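Local atomic coordinates of oxidoreductase (Bordetella pertussis, PDB entry 3Q2K), a protein that probably oxidises the sugar of a UDP-linked N-acetylglucosaminuronic acid with an NAD cofactor, a step toward 2,3-diacetamido-2,3-dideoxy-D-mannuronic acid. Residues 34-39 and 96-101; 118-123 and 145-150; 83-88 and 109-114. All coordinates share one frame; numbering follows the deposited sequence.

How the interactions relate
All three contacts belong to the NAD-binding Rossmann fold. Interactions 1 and 2 are neighbouring strand pairs of one parallel sheet, joined where Leu-98 N lies 2.8 Å from Val-120 O and Leu-96 O lies 2.9 Å from Val-120 N, probable hydrogen bonds. Their C-terminal loops reach the same NADH, interaction 1 at the adenosine and diphosphate, interaction 2 at the nicotinamide end. Interaction 3 pairs two helices over one face of that sheet: Leu-88 CD2 stands 3.3 Å from Leu-96 CD1, and Val-112 CG1 packs 3.6 Å from Val-119 CG2. The centre of interaction 3 is about 11 Å from that of interaction 1 and about 14 Å from that of interaction 2.

Interaction 1: residues 34-39 and 96-101; sequences GLVGCG and LVLATP. With NAI (1,4-dihydronicotinamide adenine dinucleotide), chain U.
Gly-34, Val-36, Val-97 and Ala-99 carry a parallel ladder of three backbone hydrogen bonds. Val-97 N donates to Gly-34 O at 2.6 Å. Val-36 N then donates to Val-97 O, and Ala-99 N to Val-36 O. The N-H...O angle falls from 167° at the first rung to 147° at the last, as both chains leave the sheet.

On one face of the sheet, Leu-35 CD1 rests against Val-97 CG1 at 3.5 Å and also touches Ala-99 CB; helix 42-50 covers this side. On the other face the CD2 methyl of Leu-96 comes to 3.5 Å from Gly-34 CA and also meets Val-36 CG2. Val-36 directs CG1 anti to its backbone nitrogen (chi1 -176°), and that methyl extends to the adenine, with C2A of NADH 3.9 Å from CG1. Thr-100 adds a second methyl there, its CG2 standing 3.4 Å from adenine N3A, while its OG1 makes a weak hydrogen bond to Gln-108.

Beyond Val-36 the chain enters the glycine-rich turn characteristic of Rossmann dinucleotide-binding folds. Gly-37 has a positive phi, which glycine adopts readily, and Gly-39 brings its CA to 3.2 Å from O5B of NADH. A water accepts from Gly-39 N and lies within donating reach of Ala-99 O and of O2N of NADH, so it can bridge the two loops to the diphosphate, although which acceptors hold its protons is not fixed. Farther out, Asp-63 accepts from Cys-38 N and also binds NADH, while His-105 binds Thr-100 O.

The chemistry of this contact is therefore divided, consistent with backbone and water recognising the diphosphate here while methyls recognise the adenine.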
# COMPACT_ATOMS: atom_id res chain seq x y z
N GLY C 34 48.58 7.15 9.44
CA GLY C 34 48.35 6.31 10.61
C GLY C 34 47.36 5.23 10.22
O GLY C 34 46.40 5.51 9.51
N LEU C 35 47.61 4.01 10.68
CA LEU C 35 46.72 2.89 10.43
C LEU C 35 45.96 2.48 11.69
O LEU C 35 46.56 2.26 12.75
CB LEU C 35 47.51 1.71 9.86
CG LEU C 35 46.71 0.44 9.59
CD1 LEU C 35 45.68 0.72 8.52
CD2 LEU C 35 47.62 -0.69 9.12
N VAL C 36 44.64 2.42 11.58
CA VAL C 36 43.77 2.03 12.69
C VAL C 36 43.12 0.69 12.36
O VAL C 36 42.30 0.59 11.45
CB VAL C 36 42.67 3.08 12.88
CG1 VAL C 36 41.81 2.78 14.10
CG2 VAL C 36 43.31 4.47 12.94
N GLY C 37 43.49 -0.34 13.11
CA GLY C 37 43.08 -1.72 12.86
C GLY C 37 44.16 -2.55 12.20
O GLY C 37 44.50 -2.33 11.04
N CYS C 38 44.71 -3.52 12.93
CA CYS C 38 45.81 -4.31 12.40
C CYS C 38 45.39 -5.75 12.16
O CYS C 38 46.04 -6.68 12.63
CB CYS C 38 47.01 -4.30 13.35
SG CYS C 38 47.53 -2.61 13.69
N GLY C 39 44.28 -5.92 11.46
CA GLY C 39 43.73 -7.25 11.27
C GLY C 39 44.15 -7.65 9.87
O GLY C 39 45.16 -7.17 9.36
N LEU C 96 44.50 9.37 8.82
CA LEU C 96 44.32 8.05 9.41
C LEU C 96 43.57 7.07 8.52
O LEU C 96 42.54 7.38 7.91
CB LEU C 96 43.64 8.22 10.76
CG LEU C 96 44.78 8.80 11.59
CD1 LEU C 96 44.23 9.72 12.67
CD2 LEU C 96 45.49 7.61 12.21
N VAL C 97 44.11 5.86 8.44
CA VAL C 97 43.51 4.84 7.60
C VAL C 97 42.63 3.96 8.48
O VAL C 97 43.07 3.47 9.52
CB VAL C 97 44.57 3.97 6.92
CG1 VAL C 97 43.86 2.78 6.29
CG2 VAL C 97 45.33 4.77 5.88
N LEU C 98 41.38 3.76 8.06
CA LEU C 98 40.43 3.05 8.92
C LEU C 98 40.19 1.63 8.39
O LEU C 98 39.62 1.42 7.32
CB LEU C 98 39.15 3.86 9.15
CG LEU C 98 39.28 5.33 9.56
CD1 LEU C 98 37.94 6.09 9.58
CD2 LEU C 98 39.93 5.38 10.94
N ALA C 99 40.72 0.67 9.14
CA ALA C 99 40.87 -0.70 8.66
C ALA C 99 40.17 -1.58 9.68
O ALA C 99 40.48 -2.75 9.84
CB ALA C 99 42.32 -1.09 8.53
N THR C 100 39.24 -0.96 10.40
CA THR C 100 38.48 -1.63 11.43
C THR C 100 37.19 -2.26 10.88
O THR C 100 36.88 -2.13 9.70
CB THR C 100 38.13 -0.61 12.52
OG1 THR C 100 37.70 0.61 11.89
CG2 THR C 100 39.37 -0.35 13.38
N PRO C 101 36.47 -2.97 11.76
CA PRO C 101 35.14 -3.45 11.41
C PRO C 101 34.37 -2.26 10.83
O PRO C 101 34.51 -1.15 11.33
CB PRO C 101 34.60 -3.94 12.75
CG PRO C 101 35.80 -4.25 13.61
CD PRO C 101 36.79 -3.21 13.18
PA NAI U . 39.62 -7.80 10.82
O1A NAI U . 38.93 -8.50 11.93
O2A NAI U . 40.76 -8.80 10.27
O5B NAI U . 40.63 -6.63 11.26
C5B NAI U . 40.12 -6.05 12.45
C4B NAI U . 41.12 -5.23 13.26
O4B NAI U . 40.47 -4.07 13.80
C3B NAI U . 41.40 -6.25 14.39
O3B NAI U . 42.81 -6.34 14.54
C2B NAI U . 40.58 -5.62 15.54
O2B NAI U . 41.16 -5.85 16.83
C1B NAI U . 40.81 -4.13 15.20
N9A NAI U . 39.88 -3.34 15.98
C8A NAI U . 38.65 -3.69 16.44
N7A NAI U . 38.16 -2.67 17.08
C5A NAI U . 39.02 -1.62 17.10
C6A NAI U . 39.02 -0.31 17.61
N6A NAI U . 37.94 0.22 18.30
N1A NAI U . 40.10 0.44 17.37
C2A NAI U . 41.12 -0.01 16.67
N3A NAI U . 41.16 -1.23 16.18
C4A NAI U . 40.13 -2.04 16.35
O3 NAI U . 38.69 -7.71 9.52
PN NAI U . 39.30 -6.95 8.25
O1N NAI U . 39.08 -8.00 7.15
O2N NAI U . 40.80 -6.58 8.15
O5D NAI U . 38.26 -5.76 7.93
C5D NAI U . 38.97 -4.75 7.22
C4D NAI U . 38.08 -3.52 7.02
O4D NAI U . 38.47 -3.24 5.66
C3D NAI U . 36.57 -3.85 6.97
O3D NAI U . 35.75 -2.72 6.67
C2D NAI U . 36.54 -4.70 5.68
O2D NAI U . 35.26 -4.51 5.09
C1D NAI U . 37.49 -3.86 4.80
N1N NAI U . 38.23 -4.65 3.82
C2N NAI U . 38.37 -4.14 2.62
C3N NAI U . 39.07 -4.87 1.67
C7N NAI U . 39.23 -4.32 0.31
O7N NAI U . 39.45 -5.07 -0.62
N7N NAI U . 39.08 -2.99 0.14
C4N NAI U . 39.57 -6.13 1.99
C5N NAI U . 39.36 -6.60 3.27
C6N NAI U . 38.68 -5.83 4.19
O HOH W 1 42.58 -4.90 9.45

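Interaction 2: residues 118-123 and 145-150; sequences HVVSEK and RLFVVK. With NAI (1,4-dihydronicotinamide adenine dinucleotide), chain U.
Glu-122 OE2 lies 3.7 Å from Val-149 CB and receives two N-H groups. The carboxamide nitrogen N7N of NADH donates to OE2 at 3.0 Å with an angle of 171°, and Lys-123 N donates to it from the anti side at 2.9 Å, somewhat out of the carboxylate plane. The other oxygen, OE1, is held by His-45 and His-321, so both carboxylate oxygens are held, and a bend at chi2 (-71°) folds the group back toward Val-149. Lys-123 grips the nicotinamide ribose: its O accepts from O2D and O3D of NADH, and its NZ donates to O2D at 3.1 Å. NZ also binds the UDP-sugar and, weakly, Asn-207 O. Beside it, Lys-123 CB lies beside Val-149 O and comes 3.5 Å from Lys-150 NZ.

These groups sit at the C-terminal ends of strands 118-121 and 146-148, the two strands of a beta-alpha-beta unit whose connection is helix 129-142. The strand axes lie 12° apart, and backbone hydrogen bonds of a parallel pair link them. Val-119 N donates to Arg-145 O; Val-119 O accepts from Phe-147 N at 2.8 Å and also meets CD2 at the edge of the Phe-147 ring. Ser-121 N then donates to Phe-147 O, and Val-149 N to Ser-121 O.

Val-120 sends its two methyls to different partners. CG2 approaches Phe-147 CD2 obliquely at 3.9 Å, and CG1 touches Val-149 CG2. On the opposite face of the sheet from Val-120 and Phe-147, Val-119 CG1 and Leu-146 CD1 lie alongside each other, and Val-119 also packs on Ala-109 and Val-112 of helix 105-114. At the far end His-118 ND1 accepts from Arg-145 N at 3.0 Å, the donor lying in the imidazole plane, while the guanidinium group of Arg-145 forms a salt bridge with Glu-337.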
# COMPACT_ATOMS: atom_id res chain seq x y z
N HIS C 118 43.06 14.09 7.93
CA HIS C 118 42.36 13.44 6.84
C HIS C 118 41.99 12.00 7.19
O HIS C 118 42.61 11.43 8.10
CB HIS C 118 43.25 13.49 5.60
CG HIS C 118 43.71 14.88 5.31
ND1 HIS C 118 42.83 15.87 4.94
CD2 HIS C 118 44.93 15.46 5.44
CE1 HIS C 118 43.50 17.01 4.82
NE2 HIS C 118 44.77 16.78 5.09
N VAL C 119 41.00 11.43 6.51
CA VAL C 119 40.54 10.07 6.80
C VAL C 119 40.52 9.28 5.50
O VAL C 119 40.02 9.77 4.49
CB VAL C 119 39.07 10.04 7.27
CG1 VAL C 119 38.56 8.60 7.33
CG2 VAL C 119 38.93 10.83 8.56
N VAL C 120 41.15 8.11 5.53
CA VAL C 120 40.98 7.14 4.45
C VAL C 120 40.16 6.00 5.04
O VAL C 120 40.69 5.22 5.83
CB VAL C 120 42.31 6.62 3.87
CG1 VAL C 120 42.05 5.66 2.73
CG2 VAL C 120 43.16 7.77 3.36
N SER C 121 38.87 5.93 4.73
CA SER C 121 38.05 4.86 5.31
C SER C 121 38.00 3.64 4.40
O SER C 121 37.84 3.81 3.18
CB SER C 121 36.61 5.34 5.53
OG SER C 121 35.86 4.33 6.17
N GLU C 122 38.15 2.45 4.96
CA GLU C 122 37.93 1.25 4.14
C GLU C 122 36.47 1.11 3.73
O GLU C 122 35.60 1.71 4.37
CB GLU C 122 38.34 -0.03 4.87
CG GLU C 122 39.73 -0.48 4.50
CD GLU C 122 39.79 -1.01 3.08
OE1 GLU C 122 40.88 -1.39 2.60
OE2 GLU C 122 38.72 -1.06 2.43
N LYS C 123 36.21 0.34 2.68
CA LYS C 123 34.83 0.08 2.29
C LYS C 123 34.18 -0.88 3.28
O LYS C 123 34.87 -1.64 3.95
CB LYS C 123 34.69 -0.34 0.82
CG LYS C 123 35.47 -1.57 0.39
CD LYS C 123 35.36 -2.70 1.41
CE LYS C 123 34.34 -3.78 1.10
NZ LYS C 123 34.53 -4.90 2.09
N ARG C 145 39.96 16.07 4.18
CA ARG C 145 39.66 15.07 3.16
C ARG C 145 39.08 13.80 3.77
O ARG C 145 39.57 13.31 4.79
CB ARG C 145 41.02 14.61 2.62
CG ARG C 145 41.20 14.78 1.13
CD ARG C 145 40.90 16.22 0.81
NE ARG C 145 40.80 16.36 -0.63
CZ ARG C 145 40.56 17.52 -1.23
NH1 ARG C 145 40.42 18.61 -0.49
NH2 ARG C 145 40.46 17.58 -2.55
N LEU C 146 38.07 13.23 3.13
CA LEU C 146 37.56 11.91 3.48
C LEU C 146 37.64 11.08 2.21
O LEU C 146 36.98 11.45 1.23
CB LEU C 146 36.10 12.03 3.94
CG LEU C 146 35.28 10.75 3.93
CD1 LEU C 146 36.09 9.60 4.53
CD2 LEU C 146 33.96 10.95 4.65
N PHE C 147 38.46 10.04 2.17
CA PHE C 147 38.54 9.17 1.00
C PHE C 147 37.88 7.83 1.36
O PHE C 147 37.90 7.42 2.52
CB PHE C 147 39.97 8.83 0.58
CG PHE C 147 40.86 10.03 0.39
CD1 PHE C 147 41.15 10.49 -0.88
CD2 PHE C 147 41.43 10.66 1.48
CE1 PHE C 147 41.97 11.59 -1.07
CE2 PHE C 147 42.27 11.74 1.30
CZ PHE C 147 42.51 12.22 0.02
N VAL C 148 37.28 7.13 0.41
CA VAL C 148 36.75 5.80 0.66
C VAL C 148 37.44 4.81 -0.28
O VAL C 148 37.56 5.01 -1.49
CB VAL C 148 35.22 5.77 0.46
CG1 VAL C 148 34.70 4.34 0.63
CG2 VAL C 148 34.58 6.79 1.40
N VAL C 149 37.94 3.70 0.25
CA VAL C 149 38.77 2.83 -0.58
C VAL C 149 37.87 2.12 -1.58
O VAL C 149 36.97 1.39 -1.18
CB VAL C 149 39.51 1.78 0.26
CG1 VAL C 149 40.16 0.74 -0.62
CG2 VAL C 149 40.55 2.49 1.11
N LYS C 150 38.08 2.32 -2.88
CA LYS C 150 37.31 1.54 -3.83
C LYS C 150 38.30 1.12 -4.89
O LYS C 150 38.27 1.66 -6.00
CB LYS C 150 36.17 2.36 -4.44
CG LYS C 150 34.82 1.69 -4.33
CD LYS C 150 34.27 1.98 -2.95
CE LYS C 150 32.84 1.45 -2.86
NZ LYS C 150 32.60 0.32 -1.92
PA NAI U . 39.62 -7.80 10.82
O1A NAI U . 38.93 -8.50 11.93
O2A NAI U . 40.76 -8.80 10.27
O5B NAI U . 40.63 -6.63 11.26
C5B NAI U . 40.12 -6.05 12.45
C4B NAI U . 41.12 -5.23 13.26
O4B NAI U . 40.47 -4.07 13.80
C3B NAI U . 41.40 -6.25 14.39
O3B NAI U . 42.81 -6.34 14.54
C2B NAI U . 40.58 -5.62 15.54
O2B NAI U . 41.16 -5.85 16.83
C1B NAI U . 40.81 -4.13 15.20
N9A NAI U . 39.88 -3.34 15.98
C8A NAI U . 38.65 -3.69 16.44
N7A NAI U . 38.16 -2.67 17.08
C5A NAI U . 39.02 -1.62 17.10
C6A NAI U . 39.02 -0.31 17.61
N6A NAI U . 37.94 0.22 18.30
N1A NAI U . 40.10 0.44 17.37
C2A NAI U . 41.12 -0.01 16.67
N3A NAI U . 41.16 -1.23 16.18
C4A NAI U . 40.13 -2.04 16.35
O3 NAI U . 38.69 -7.71 9.52
PN NAI U . 39.30 -6.95 8.25
O1N NAI U . 39.08 -8.00 7.15
O2N NAI U . 40.80 -6.58 8.15
O5D NAI U . 38.26 -5.76 7.93
C5D NAI U . 38.97 -4.75 7.22
C4D NAI U . 38.08 -3.52 7.02
O4D NAI U . 38.47 -3.24 5.66
C3D NAI U . 36.57 -3.85 6.97
O3D NAI U . 35.75 -2.72 6.67
C2D NAI U . 36.54 -4.70 5.68
O2D NAI U . 35.26 -4.51 5.09
C1D NAI U . 37.49 -3.86 4.80
N1N NAI U . 38.23 -4.65 3.82
C2N NAI U . 38.37 -4.14 2.62
C3N NAI U . 39.07 -4.87 1.67
C7N NAI U . 39.23 -4.32 0.31
O7N NAI U . 39.45 -5.07 -0.62
N7N NAI U . 39.08 -2.99 0.14
C4N NAI U . 39.57 -6.13 1.99
C5N NAI U . 39.36 -6.60 3.27
C6N NAI U . 38.68 -5.83 4.19

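Interaction 3: residues 83-88 and 109-114; sequences SLSDML and AIEVAQ
Leu-88 meets both Glu-111 and Val-112 in the buried, apolar part of this helix pair, which Leu-84 completes. The CD1 methyl of Leu-88 lies 3.6 Å from Glu-111 CG, crossing the aliphatic part of the glutamate obliquely. Leu-88 also turns its other methyl, CD2, to Val-112 CG2 at 4.1 Å, so its fork straddles two successive residues of helix 105-114. Leu-84 reaches the same valine methyl less closely, its CD2 being 4.3 Å from Val-112 CG2.

The solvent side, with partly exposed Glu-111 and exposed Ser-85, meets through isolated contacts of the carboxylate that are no looser in distance. With CG anti to the backbone nitrogen (chi1 179°) and the chain extended beyond it, the glutamate spans the gap between the helices and slides past Leu-84 in the opposite direction. Its OE2 stands 3.7 Å from Leu-84 CD2, while OE1 comes to 3.5 Å from Ser-85 CA. Ser-85 is engaged on its own side, where its hydroxyl hydrogen-bonds with that of Ser-83. Ser-83 is the N-cap of helix 84-90, its OG accepting from Asp-86 N at 3.2 Å in a nearly straight bond of 170°.

The axes of the two short helical segments run 10.6 Å apart at 20°, and only 234 Å² is buried between them, so side chains rather than close backbones bridge the gap. Beneath them lies the Rossmann sheet: Leu-96 of strand 95-98 fills in against both Leu-88 and Val-112. Met-87 reaches to strands 56-62 and 79-81, and on the far flank of helix 105-114, Ala-109, Ile-110 and Ala-113 pack against helix 129-142.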
# COMPACT_ATOMS: atom_id res chain seq x y z
N SER C 83 44.68 2.72 21.74
CA SER C 83 43.35 3.23 21.44
C SER C 83 43.41 4.40 20.46
O SER C 83 44.45 5.03 20.31
CB SER C 83 42.61 3.68 22.70
OG SER C 83 42.77 5.09 22.81
N LEU C 84 42.29 4.69 19.82
CA LEU C 84 42.36 5.75 18.82
C LEU C 84 42.49 7.08 19.55
O LEU C 84 43.18 7.96 19.04
CB LEU C 84 41.18 5.75 17.86
CG LEU C 84 41.08 6.94 16.90
CD1 LEU C 84 42.26 6.86 15.95
CD2 LEU C 84 39.82 6.84 16.07
N SER C 85 41.83 7.27 20.69
CA SER C 85 41.99 8.55 21.38
C SER C 85 43.44 8.89 21.66
O SER C 85 43.89 10.02 21.44
CB SER C 85 41.19 8.65 22.68
OG SER C 85 40.67 7.37 22.99
N ASP C 86 44.17 7.88 22.12
CA ASP C 86 45.57 8.08 22.47
C ASP C 86 46.36 8.46 21.23
O ASP C 86 47.15 9.40 21.23
CB ASP C 86 46.18 6.83 23.11
CG ASP C 86 45.41 6.37 24.33
OD1 ASP C 86 44.62 7.20 24.84
OD2 ASP C 86 45.57 5.21 24.76
N MET C 87 46.09 7.71 20.16
CA MET C 87 46.88 7.86 18.95
C MET C 87 46.66 9.28 18.43
O MET C 87 47.55 9.92 17.87
CB MET C 87 46.44 6.84 17.90
CG MET C 87 46.98 7.18 16.52
SD MET C 87 46.59 5.75 15.50
CE MET C 87 47.74 5.88 14.13
N LEU C 88 45.47 9.80 18.67
CA LEU C 88 45.14 11.12 18.17
C LEU C 88 45.65 12.15 19.16
O LEU C 88 46.06 13.24 18.77
CB LEU C 88 43.63 11.28 18.02
CG LEU C 88 43.01 10.51 16.85
CD1 LEU C 88 41.51 10.50 17.02
CD2 LEU C 88 43.32 11.09 15.47
N ALA C 109 35.81 7.99 11.96
CA ALA C 109 36.13 9.08 11.04
C ALA C 109 35.73 10.41 11.66
O ALA C 109 36.38 11.41 11.39
CB ALA C 109 35.45 8.93 9.70
N ILE C 110 34.68 10.43 12.47
CA ILE C 110 34.22 11.69 13.06
C ILE C 110 35.22 12.16 14.13
O ILE C 110 35.65 13.31 14.11
CB ILE C 110 32.78 11.51 13.60
CG1 ILE C 110 31.78 11.26 12.46
CG2 ILE C 110 32.34 12.61 14.56
CD1 ILE C 110 30.37 11.34 13.01
N GLU C 111 35.69 11.29 15.02
CA GLU C 111 36.76 11.67 15.95
C GLU C 111 38.09 12.04 15.29
O GLU C 111 38.77 13.00 15.65
CB GLU C 111 36.94 10.53 16.94
CG GLU C 111 38.02 10.69 18.00
CD GLU C 111 38.18 9.44 18.86
OE1 GLU C 111 38.89 9.42 19.89
OE2 GLU C 111 37.57 8.41 18.50
N VAL C 112 38.46 11.32 14.23
CA VAL C 112 39.65 11.72 13.51
C VAL C 112 39.42 13.13 13.00
O VAL C 112 40.26 14.02 13.11
CB VAL C 112 39.99 10.81 12.31
CG1 VAL C 112 41.00 11.47 11.39
CG2 VAL C 112 40.56 9.49 12.82
N ALA C 113 38.25 13.36 12.42
CA ALA C 113 38.11 14.67 11.81
C ALA C 113 38.08 15.77 12.87
O ALA C 113 38.59 16.86 12.63
CB ALA C 113 36.90 14.73 10.91
N GLN C 114 37.44 15.52 14.01
CA GLN C 114 37.46 16.52 15.07
C GLN C 114 38.85 16.86 15.61
O GLN C 114 39.06 17.87 16.28
CB GLN C 114 36.55 16.04 16.21
CG GLN C 114 35.11 15.87 15.76
CD GLN C 114 34.20 15.43 16.89
OE1 GLN C 114 34.65 14.76 17.81
NE2 GLN C 114 32.92 15.81 16.82